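Local atomic coordinates of glutathione peroxidase-like protein (Trypanosoma brucei, PDB entry 3DWV), a protein that probably reduces hydroperoxides as a tryparedoxin-dependent peroxidase of the glutathione peroxidase family. Residues 25-31 against 127-133; 68-73 against 111-115; 153-157 against 177-182. The protein carries 1 engineered substitution. All coordinates share one frame; numbering follows the deposited sequence. Where two conformers were deposited one is given.

In the fold
All three contacts belong to one thioredoxin-type fold, and all lie away from the predicted active-site Cys-58. Contact 1 is mostly buried. It sets helix 128-136 against the loop before the first strand, chiefly through aromatic and aliphatic side chains. Contacts 2 and 3 are partly buried and reach the surface. In contact 2 an aromatic pair lies beside an amide-carboxylate hydrogen bond near the surface. In contact 3 leucines of helix 171-181 meet Leu-154 of strand 152-155, and an arginine faces backbone carbonyls of residues 180-182. Contacts 1 and 3 touch where Met-133 and Tyr-130 meet strand 152-155. Contacts 1 and 2 lie on opposite sides of the chain's centre.

Contact 1. Residues 25-31 against 127-133; sequences SIFDFEV and HPLYEYM
The imidazole of His-127 is held at both nitrogens, one of them bonded across the contact. NE2 donates to the carbonyl of Glu-30, but the bond is weak: NE2 to O is 2.8 Å with an angle of only 119° at the hydrogen. ND1 accepts a much straighter bond (165°) from Leu-129 N, at 2.9 Å and close to the ring plane. His-127 is the N-cap residue of helix 128-136, and this is its capping bond. It fixes the ring's rotation, and the weak bond to Glu-30 probably helps to tie the helix start to the loop.

Next to the histidine, Phe-29 fills the middle of the contact. Its CG is anti to the carbonyl carbon (chi1 -60°), which brings the ring over the first turn of the helix. Leu-129 CA sits over one face as a CH-pi contact, 3.9 Å from the ring centroid. The far end of the ring meets Tyr-132, with Phe-29 CZ 3.3 Å from Tyr-132 CB. The two rings are nearly parallel but offset along their planes, so that they barely overlap. Phe-29 CB also rests on Leu-129 CB.

Ile-26 and Leu-129 lie alongside each other and point the same way. In the conformer given, Leu-129 CD1 touches both CB and CG2 of Ile-26, at 3.6 Å from CB. Ile-26 CG2 also meets Tyr-132 CE2 at 4.2 Å, the two side chains crossing at about a right angle. Behind these residues, Ile-26 and Met-133 both reach Ile-51 and Ile-155 of the sheet. Within the loop, Ser-25 OG accepts from Phe-27 N at 3.1 Å, an ST turn that opens the short 3-10 segment. The contact joins a capped helix and the N-terminal loop on one side of the central sheet of the thioredoxin fold.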
loop_
_atom_site.group_PDB
_atom_site.type_symbol
_atom_site.label_atom_id
_atom_site.label_comp_id
_atom_site.label_asym_id
_atom_site.label_seq_id
_atom_site.Cartn_x
_atom_site.Cartn_y
_atom_site.Cartn_z
ATOM N N SER A 25 8.085 -9.728 -9.920
ATOM C CA SER A 25 6.976 -9.775 -8.961
ATOM C C SER A 25 7.358 -9.041 -7.674
ATOM O O SER A 25 8.542 -8.780 -7.483
ATOM C CB SER A 25 6.531 -11.190 -8.613
ATOM O OG SER A 25 7.278 -11.794 -7.595
ATOM N N ILE A 26 6.364 -8.778 -6.814
ATOM C CA ILE A 26 6.750 -8.119 -5.537
ATOM C C ILE A 26 7.639 -8.982 -4.677
ATOM O O ILE A 26 8.322 -8.535 -3.751
ATOM C CB ILE A 26 5.472 -7.781 -4.738
ATOM C CG1 ILE A 26 4.656 -9.019 -4.326
ATOM C CG2 ILE A 26 4.625 -6.761 -5.486
ATOM C CD1 ILE A 26 3.579 -8.701 -3.313
ATOM N N PHE A 27 7.631 -10.287 -4.913
ATOM C CA PHE A 27 8.312 -11.239 -4.007
ATOM C C PHE A 27 9.816 -11.174 -4.207
ATOM O O PHE A 27 10.564 -11.898 -3.528
ATOM C CB PHE A 27 7.782 -12.674 -4.220
ATOM C CG PHE A 27 6.274 -12.737 -3.960
ATOM C CD1 PHE A 27 5.766 -12.439 -2.713
ATOM C CD2 PHE A 27 5.404 -13.084 -4.977
ATOM C CE1 PHE A 27 4.402 -12.491 -2.469
ATOM C CE2 PHE A 27 4.043 -13.154 -4.750
ATOM C CZ PHE A 27 3.556 -12.851 -3.501
ATOM N N ASP A 28 10.257 -10.350 -5.150
ATOM C CA ASP A 28 11.679 -10.115 -5.367
ATOM C C ASP A 28 12.242 -9.076 -4.375
ATOM O O ASP A 28 13.434 -8.776 -4.502
ATOM C CB ASP A 28 11.962 -9.668 -6.813
ATOM C CG ASP A 28 11.825 -10.745 -7.865
ATOM O OD1 ASP A 28 12.232 -11.899 -7.620
ATOM O OD2 ASP A 28 11.340 -10.437 -8.980
ATOM N N PHE A 29 11.409 -8.529 -3.482
ATOM C CA PHE A 29 11.766 -7.367 -2.680
ATOM C C PHE A 29 11.780 -7.671 -1.192
ATOM O O PHE A 29 11.002 -8.513 -0.740
ATOM C CB PHE A 29 10.814 -6.185 -3.004
ATOM C CG PHE A 29 10.892 -5.798 -4.471
ATOM C CD1 PHE A 29 11.826 -4.849 -4.871
ATOM C CD2 PHE A 29 10.078 -6.358 -5.459
ATOM C CE1 PHE A 29 11.973 -4.479 -6.194
ATOM C CE2 PHE A 29 10.205 -6.008 -6.801
ATOM C CZ PHE A 29 11.180 -5.067 -7.185
ATOM N N GLU A 30 12.708 -6.983 -0.494
ATOM C CA GLU A 30 12.907 -7.137 0.942
ATOM C C GLU A 30 11.875 -6.385 1.750
ATOM O O GLU A 30 11.703 -5.167 1.474
ATOM C CB GLU A 30 14.297 -6.583 1.346
ATOM C CG GLU A 30 14.599 -6.894 2.803
ATOM C CD GLU A 30 16.068 -6.675 3.156
ATOM O OE1 GLU A 30 16.694 -5.853 2.453
ATOM O OE2 GLU A 30 16.593 -7.292 4.112
ATOM N N VAL A 31 11.196 -7.027 2.681
ATOM C CA VAL A 31 10.226 -6.355 3.564
ATOM C C VAL A 31 10.526 -6.743 4.991
ATOM O O VAL A 31 10.665 -7.906 5.410
ATOM C CB VAL A 31 8.782 -6.719 3.140
ATOM C CG1 VAL A 31 7.735 -6.158 4.064
ATOM C CG2 VAL A 31 8.487 -6.276 1.683
ATOM N N HIS A 127 11.734 3.029 -1.292
ATOM C CA HIS A 127 11.928 1.583 -1.181
ATOM C C HIS A 127 11.785 0.912 -2.547
ATOM O O HIS A 127 10.832 1.191 -3.305
ATOM C CB HIS A 127 10.919 1.004 -0.187
ATOM C CG HIS A 127 11.116 -0.462 0.140
ATOM N ND1 HIS A 127 11.125 -1.508 -0.760
ATOM C CD2 HIS A 127 11.286 -1.041 1.357
ATOM C CE1 HIS A 127 11.301 -2.663 -0.096
ATOM N NE2 HIS A 127 11.405 -2.380 1.211
ATOM N N PRO A 128 12.695 0.033 -2.919
ATOM C CA PRO A 128 12.608 -0.564 -4.268
ATOM C C PRO A 128 11.291 -1.251 -4.565
ATOM O O PRO A 128 10.925 -1.223 -5.761
ATOM C CB PRO A 128 13.795 -1.560 -4.306
ATOM C CG PRO A 128 14.787 -0.992 -3.324
ATOM C CD PRO A 128 13.918 -0.396 -2.208
ATOM N N LEU A 129 10.581 -1.804 -3.594
ATOM C CA LEU A 129 9.302 -2.440 -3.918
ATOM C C LEU A 129 8.361 -1.367 -4.449
ATOM O O LEU A 129 7.593 -1.651 -5.376
ATOM C CB LEU A 129 8.704 -3.168 -2.712
ATOM C CG LEU A 129 7.208 -3.487 -2.692
ATOM C CD1 LEU A 129 6.874 -4.784 -3.423
ATOM C CD2 LEU A 129 6.725 -3.588 -1.244
ATOM N N TYR A 130 8.415 -0.164 -3.867
ATOM C CA TYR A 130 7.561 0.938 -4.324
ATOM C C TYR A 130 8.016 1.405 -5.707
ATOM O O TYR A 130 7.233 1.703 -6.620
ATOM C CB TYR A 130 7.504 2.075 -3.246
ATOM C CG TYR A 130 6.229 1.833 -2.467
ATOM C CD1 TYR A 130 6.197 0.932 -1.414
ATOM C CD2 TYR A 130 5.064 2.487 -2.824
ATOM C CE1 TYR A 130 5.034 0.690 -0.717
ATOM C CE2 TYR A 130 3.896 2.226 -2.119
ATOM C CZ TYR A 130 3.872 1.331 -1.060
ATOM O OH TYR A 130 2.719 1.075 -0.343
ATOM N N GLU A 131 9.331 1.508 -5.926
ATOM C CA GLU A 131 9.824 1.884 -7.260
ATOM C C GLU A 131 9.321 0.898 -8.284
ATOM O O GLU A 131 8.887 1.335 -9.378
ATOM C CB GLU A 131 11.355 2.004 -7.224
ATOM C CG GLU A 131 11.625 3.224 -6.288
ATOM C CD GLU A 131 11.164 4.520 -6.920
ATOM O OE1 GLU A 131 12.082 5.071 -7.600
ATOM O OE2 GLU A 131 10.035 5.100 -6.842
ATOM N N TYR A 132 9.344 -0.372 -7.900
ATOM C CA TYR A 132 8.761 -1.350 -8.847
ATOM C C TYR A 132 7.269 -1.206 -9.063
ATOM O O TYR A 132 6.798 -1.236 -10.218
ATOM C CB TYR A 132 9.113 -2.751 -8.301
ATOM C CG TYR A 132 8.383 -3.888 -9.012
ATOM C CD1 TYR A 132 8.665 -4.246 -10.335
ATOM C CD2 TYR A 132 7.409 -4.600 -8.330
ATOM C CE1 TYR A 132 7.979 -5.295 -10.950
ATOM C CE2 TYR A 132 6.715 -5.628 -8.919
ATOM C CZ TYR A 132 7.010 -5.962 -10.229
ATOM O OH TYR A 132 6.286 -7.002 -10.773
ATOM N N MET A 133 6.438 -1.112 -8.002
ATOM C CA MET A 133 4.992 -1.034 -8.201
ATOM C C MET A 133 4.621 0.255 -8.925
ATOM O O MET A 133 3.753 0.261 -9.813
ATOM C CB MET A 133 4.276 -1.093 -6.832
ATOM C CG MET A 133 4.412 -2.447 -6.164
ATOM S SD MET A 133 3.387 -2.611 -4.678
ATOM C CE MET A 133 3.844 -1.221 -3.652
#

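Contact 2. Residues 68-73 against 111-115; sequences ATTLYN and AEFPI. Unlike the reference sequence in segment 68-73: Thr-70 (reference Ala).
Phe-113 meets helix 64-75 from CB to the tip along one side of its ring. Its CB stands over the centre of the Tyr-72 ring, 3.7 Å from the centroid and almost on the ring normal, a CH-pi contact. CG lies between the backbone N and the carbonyl carbon (chi1 39°), which turns the phenyl ring in toward the helix. CD2 then passes Tyr-72 CB and CG. CE2 goes deeper, reaching Ala-68 CB at 3.8 Å and Thr-69 OG1 at 3.5 Å. That hydroxyl lies at the edge of the ring, and it is bonded to the backbone O of Tyr-65. CZ ends against the same Ala-68 methyl, 3.9 Å away.

The two rings form a T-shaped pair, with the edge of Phe-113 toward the face of Tyr-72. Their centroids are 5.8 Å apart and their planes 74° apart. Both rings also touch Val-82 of strand 81-86.

Next to the rings the contact turns polar. Asn-73 ND2 donates to Glu-112 OE2 at 3.1 Å, and the bond is nearly straight. The acceptor lies close to the amide plane, whereas the donor comes from above the carboxylate plane. Asn-73 OD1 is bonded to Lys-76 NZ, which also makes a long, weak ion pair with Glu-112 OE1. The lysine charge probably eases the closeness of these two acceptor oxygens.

The loop 111-115 thus packs on the connecting helix of the beta-alpha-beta crossover between strands 49-54 and 81-86 of the thioredoxin fold.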
loop_
_atom_site.group_PDB
_atom_site.type_symbol
_atom_site.label_atom_id
_atom_site.label_comp_id
_atom_site.label_asym_id
_atom_site.label_seq_id
_atom_site.Cartn_x
_atom_site.Cartn_y
_atom_site.Cartn_z
ATOM N N ALA A 68 -10.051 -0.372 2.868
ATOM C CA ALA A 68 -9.059 -1.453 3.135
ATOM C C ALA A 68 -9.607 -2.420 4.174
ATOM O O ALA A 68 -9.431 -3.627 4.042
ATOM C CB ALA A 68 -7.732 -0.913 3.649
ATOM N N THR A 69 -10.250 -1.946 5.239
ATOM C CA THR A 69 -10.649 -2.855 6.321
ATOM C C THR A 69 -11.806 -3.739 5.877
ATOM O O THR A 69 -11.858 -4.956 6.143
ATOM C CB THR A 69 -11.036 -2.014 7.545
ATOM O OG1 THR A 69 -9.852 -1.298 8.022
ATOM C CG2 THR A 69 -11.563 -2.883 8.670
ATOM N N THR A 70 -12.758 -3.077 5.204
ATOM C CA THR A 70 -13.868 -3.823 4.634
ATOM C C THR A 70 -13.400 -4.950 3.721
ATOM O O THR A 70 -13.889 -6.077 3.856
ATOM C CB THR A 70 -14.784 -2.906 3.809
ATOM O OG1 THR A 70 -15.323 -1.917 4.718
ATOM C CG2 THR A 70 -15.926 -3.731 3.211
ATOM N N LEU A 71 -12.455 -4.655 2.803
ATOM C CA LEU A 71 -12.036 -5.708 1.865
ATOM C C LEU A 71 -11.263 -6.788 2.594
ATOM O O LEU A 71 -11.479 -7.991 2.346
ATOM C CB LEU A 71 -11.152 -5.156 0.749
ATOM C CG LEU A 71 -11.838 -4.219 -0.248
ATOM C CD1 LEU A 71 -10.846 -3.403 -1.072
ATOM C CD2 LEU A 71 -12.748 -5.039 -1.138
ATOM N N TYR A 72 -10.361 -6.400 3.468
ATOM C CA TYR A 72 -9.635 -7.356 4.299
ATOM C C TYR A 72 -10.547 -8.341 5.007
ATOM O O TYR A 72 -10.404 -9.574 4.942
ATOM C CB TYR A 72 -8.817 -6.555 5.330
ATOM C CG TYR A 72 -7.978 -7.468 6.192
ATOM C CD1 TYR A 72 -6.939 -8.218 5.648
ATOM C CD2 TYR A 72 -8.253 -7.574 7.544
ATOM C CE1 TYR A 72 -6.155 -9.062 6.419
ATOM C CE2 TYR A 72 -7.467 -8.421 8.330
ATOM C CZ TYR A 72 -6.446 -9.149 7.770
ATOM O OH TYR A 72 -5.719 -9.966 8.601
ATOM N N ASN A 73 -11.555 -7.822 5.730
ATOM C CA ASN A 73 -12.416 -8.696 6.532
ATOM C C ASN A 73 -13.344 -9.513 5.651
ATOM O O ASN A 73 -13.667 -10.667 5.961
ATOM C CB ASN A 73 -13.222 -7.861 7.541
ATOM C CG ASN A 73 -12.373 -7.350 8.700
ATOM O OD1 ASN A 73 -11.419 -8.031 9.120
ATOM N ND2 ASN A 73 -12.747 -6.168 9.187
ATOM N N ALA A 111 -4.581 -1.029 12.777
ATOM C CA ALA A 111 -5.459 -1.770 11.885
ATOM C C ALA A 111 -5.500 -3.276 12.177
ATOM O O ALA A 111 -4.680 -3.910 12.844
ATOM C CB ALA A 111 -5.005 -1.544 10.452
ATOM N N GLU A 112 -6.515 -3.940 11.583
ATOM C CA GLU A 112 -6.668 -5.380 11.733
ATOM C C GLU A 112 -5.710 -6.165 10.846
ATOM O O GLU A 112 -5.447 -7.349 11.083
ATOM C CB GLU A 112 -8.111 -5.677 11.346
ATOM C CG GLU A 112 -9.098 -5.534 12.497
ATOM C CD GLU A 112 -10.416 -6.172 12.050
ATOM O OE1 GLU A 112 -10.469 -7.427 11.976
ATOM O OE2 GLU A 112 -11.314 -5.366 11.764
ATOM N N PHE A 113 -5.201 -5.493 9.806
ATOM C CA PHE A 113 -4.318 -6.137 8.811
ATOM C C PHE A 113 -2.867 -5.840 9.145
ATOM O O PHE A 113 -2.646 -4.927 9.961
ATOM C CB PHE A 113 -4.676 -5.672 7.402
ATOM C CG PHE A 113 -5.058 -4.212 7.230
ATOM C CD1 PHE A 113 -4.089 -3.238 7.122
ATOM C CD2 PHE A 113 -6.350 -3.758 7.180
ATOM C CE1 PHE A 113 -4.349 -1.890 6.940
ATOM C CE2 PHE A 113 -6.672 -2.435 6.986
ATOM C CZ PHE A 113 -5.677 -1.448 6.896
ATOM N N PRO A 114 -1.881 -6.542 8.595
ATOM C CA PRO A 114 -0.467 -6.268 8.877
ATOM C C PRO A 114 0.042 -4.900 8.447
ATOM O O PRO A 114 -0.219 -4.402 7.350
ATOM C CB PRO A 114 0.283 -7.335 8.059
ATOM C CG PRO A 114 -0.716 -8.472 8.045
ATOM C CD PRO A 114 -2.025 -7.741 7.736
ATOM N N ILE A 115 0.846 -4.348 9.376
ATOM C CA ILE A 115 1.503 -3.068 9.111
ATOM C C ILE A 115 3.009 -3.304 9.182
ATOM O O ILE A 115 3.537 -3.948 10.095
ATOM C CB ILE A 115 1.112 -1.956 10.090
ATOM C CG1 ILE A 115 -0.403 -1.781 10.208
ATOM C CG2 ILE A 115 1.774 -0.635 9.748
ATOM C CD1 ILE A 115 -0.860 -1.111 11.474
#

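Contact 3. Residues 153-157 against 177-182; sequences FLIDR and KLIPLL
Lys-177 opens the contact with its CB, which presses on Leu-154 CD2 at 3.5 Å, tighter than usual for two carbons. Here the C-terminal helix of the thioredoxin fold lies on the strand 152-155. The helix follows the hairpin made by strands 152-155 and 161-165, giving a beta-beta-alpha unit. The short strand and helix segments run nearly parallel, with axes 9.9 Å apart and only 15° between them. The Lys-177 chain bends at chi2, and its end leads away from the strand; the side chain also touches Glu-163 and Phe-165.

Leu-178 comes next. Its CD1 meets Leu-154 CD1 at 4.0 Å, and the two side chains cross at about a right angle. Leu-178 also packs on Pro-48 and Phe-80, and Leu-154 on Leu-50, so this layer continues toward the neighbouring strand 49-54. The helix kinks at Pro-180, whose ring nitrogen has no hydrogen to donate to the preceding turn.

Leu-181 brings both of its methyl branches into the contact. It reaches tip to tip toward Leu-154, with Leu-181 CD1 3.9 Å from Leu-154 CD2. CG anti to the carbonyl carbon (chi1 -77°) directs the branched end toward the strand. The other branch, CD2, meets Asp-156 CB at 3.8 Å. The Asp-156 carboxylate leads away, and its OD1 accepts from the backbone N of Asp-158 and of Val-160.

Leu-182 is the last modelled residue. The carbonyls of Pro-180, Leu-181 and Leu-182 lie near the Arg-157 guanidinium. Its positive charge probably suits these oxygens. The approach is not a hydrogen bond, because the angles are poor: Leu-181 O sits over the centre of one guanidinium face, 3.2 Å from Arg-157 CZ.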
loop_
_atom_site.group_PDB
_atom_site.type_symbol
_atom_site.label_atom_id
_atom_site.label_comp_id
_atom_site.label_asym_id
_atom_site.label_seq_id
_atom_site.Cartn_x
_atom_site.Cartn_y
_atom_site.Cartn_z
ATOM N N PHE A 153 -2.066 -0.685 -4.391
ATOM C CA PHE A 153 -1.795 -1.490 -5.547
ATOM C C PHE A 153 -2.440 -2.861 -5.356
ATOM O O PHE A 153 -2.233 -3.512 -4.337
ATOM C CB PHE A 153 -0.301 -1.696 -5.801
ATOM C CG PHE A 153 0.407 -0.360 -6.081
ATOM C CD1 PHE A 153 0.850 0.448 -5.025
ATOM C CD2 PHE A 153 0.583 0.012 -7.419
ATOM C CE1 PHE A 153 1.484 1.632 -5.364
ATOM C CE2 PHE A 153 1.197 1.216 -7.726
ATOM C CZ PHE A 153 1.611 2.026 -6.683
ATOM N N LEU A 154 -3.221 -3.273 -6.354
ATOM C CA LEU A 154 -3.737 -4.640 -6.400
ATOM C C LEU A 154 -2.725 -5.570 -7.085
ATOM O O LEU A 154 -2.253 -5.273 -8.190
ATOM C CB LEU A 154 -5.050 -4.683 -7.143
ATOM C CG LEU A 154 -5.809 -5.997 -7.149
ATOM C CD1 LEU A 154 -6.244 -6.504 -5.783
ATOM C CD2 LEU A 154 -7.068 -5.805 -8.010
ATOM N N ILE A 155 -2.396 -6.640 -6.386
ATOM C CA ILE A 155 -1.375 -7.595 -6.791
ATOM C C ILE A 155 -2.048 -8.926 -7.169
ATOM O O ILE A 155 -2.931 -9.401 -6.403
ATOM C CB ILE A 155 -0.427 -7.827 -5.610
ATOM C CG1 ILE A 155 0.069 -6.517 -4.957
ATOM C CG2 ILE A 155 0.699 -8.753 -6.051
ATOM C CD1 ILE A 155 0.743 -5.539 -5.900
ATOM N N ASP A 156 -1.691 -9.543 -8.283
ATOM C CA ASP A 156 -2.351 -10.811 -8.667
ATOM C C ASP A 156 -1.743 -12.014 -7.955
ATOM O O ASP A 156 -0.865 -11.867 -7.100
ATOM C CB ASP A 156 -2.404 -10.916 -10.189
ATOM C CG ASP A 156 -1.098 -11.216 -10.878
ATOM O OD1 ASP A 156 -0.119 -11.554 -10.185
ATOM O OD2 ASP A 156 -0.969 -11.130 -12.140
ATOM N N ARG A 157 -2.214 -13.221 -8.287
ATOM C CA ARG A 157 -1.795 -14.500 -7.769
ATOM C C ARG A 157 -0.302 -14.775 -7.950
ATOM O O ARG A 157 0.236 -15.552 -7.138
ATOM C CB ARG A 157 -2.549 -15.690 -8.401
ATOM C CG ARG A 157 -4.030 -15.503 -8.668
ATOM C CD ARG A 157 -4.785 -16.764 -9.080
ATOM N NE ARG A 157 -5.931 -16.597 -9.959
ATOM C CZ ARG A 157 -7.168 -17.061 -9.933
ATOM N NH1 ARG A 157 -7.610 -17.858 -8.964
ATOM N NH2 ARG A 157 -8.054 -16.748 -10.895
ATOM N N LYS A 177 -12.122 -5.631 -10.046
ATOM C CA LYS A 177 -10.818 -6.194 -10.364
ATOM C C LYS A 177 -10.458 -7.399 -9.487
ATOM O O LYS A 177 -9.879 -8.409 -9.947
ATOM C CB LYS A 177 -9.701 -5.166 -10.176
ATOM C CG LYS A 177 -9.857 -3.835 -10.881
ATOM C CD LYS A 177 -10.416 -4.003 -12.281
ATOM C CE LYS A 177 -10.476 -2.636 -12.979
ATOM N NZ LYS A 177 -11.369 -2.702 -14.154
ATOM N N LEU A 178 -10.744 -7.325 -8.188
ATOM C CA LEU A 178 -10.314 -8.362 -7.246
ATOM C C LEU A 178 -11.085 -9.675 -7.356
ATOM O O LEU A 178 -10.497 -10.761 -7.230
ATOM C CB LEU A 178 -10.454 -7.807 -5.842
ATOM C CG LEU A 178 -10.246 -8.744 -4.656
ATOM C CD1 LEU A 178 -8.848 -9.335 -4.644
ATOM C CD2 LEU A 178 -10.499 -7.987 -3.350
ATOM N N ILE A 179 -12.386 -9.631 -7.540
ATOM C CA ILE A 179 -13.147 -10.909 -7.521
ATOM C C ILE A 179 -12.703 -11.883 -8.582
ATOM O O ILE A 179 -12.551 -13.080 -8.275
ATOM C CB ILE A 179 -14.657 -10.543 -7.633
ATOM C CG1 ILE A 179 -15.171 -9.935 -6.303
ATOM C CG2 ILE A 179 -15.476 -11.689 -8.184
ATOM C CD1 ILE A 179 -16.564 -9.360 -6.422
ATOM N N PRO A 180 -12.489 -11.465 -9.828
ATOM C CA PRO A 180 -11.916 -12.408 -10.781
ATOM C C PRO A 180 -10.563 -12.954 -10.313
ATOM O O PRO A 180 -10.245 -14.077 -10.748
ATOM C CB PRO A 180 -11.689 -11.548 -12.028
ATOM C CG PRO A 180 -12.694 -10.445 -11.922
ATOM C CD PRO A 180 -12.778 -10.169 -10.458
ATOM N N LEU A 181 -9.769 -12.243 -9.527
ATOM C CA LEU A 181 -8.457 -12.719 -9.109
ATOM C C LEU A 181 -8.601 -13.750 -8.023
ATOM O O LEU A 181 -7.799 -14.643 -7.888
ATOM C CB LEU A 181 -7.638 -11.568 -8.519
ATOM C CG LEU A 181 -7.076 -10.670 -9.629
ATOM C CD1 LEU A 181 -6.370 -9.462 -9.041
ATOM C CD2 LEU A 181 -6.168 -11.484 -10.544
ATOM N N LEU A 182 -9.698 -13.551 -7.272
ATOM C CA LEU A 182 -9.995 -14.578 -6.281
ATOM C C LEU A 182 -10.505 -15.834 -6.994
ATOM O O LEU A 182 -10.153 -16.932 -6.592
ATOM C CB LEU A 182 -11.025 -14.055 -5.279
ATOM C CG LEU A 182 -10.468 -12.934 -4.384
ATOM C CD1 LEU A 182 -11.626 -11.983 -4.082
ATOM C CD2 LEU A 182 -9.794 -13.530 -3.167
#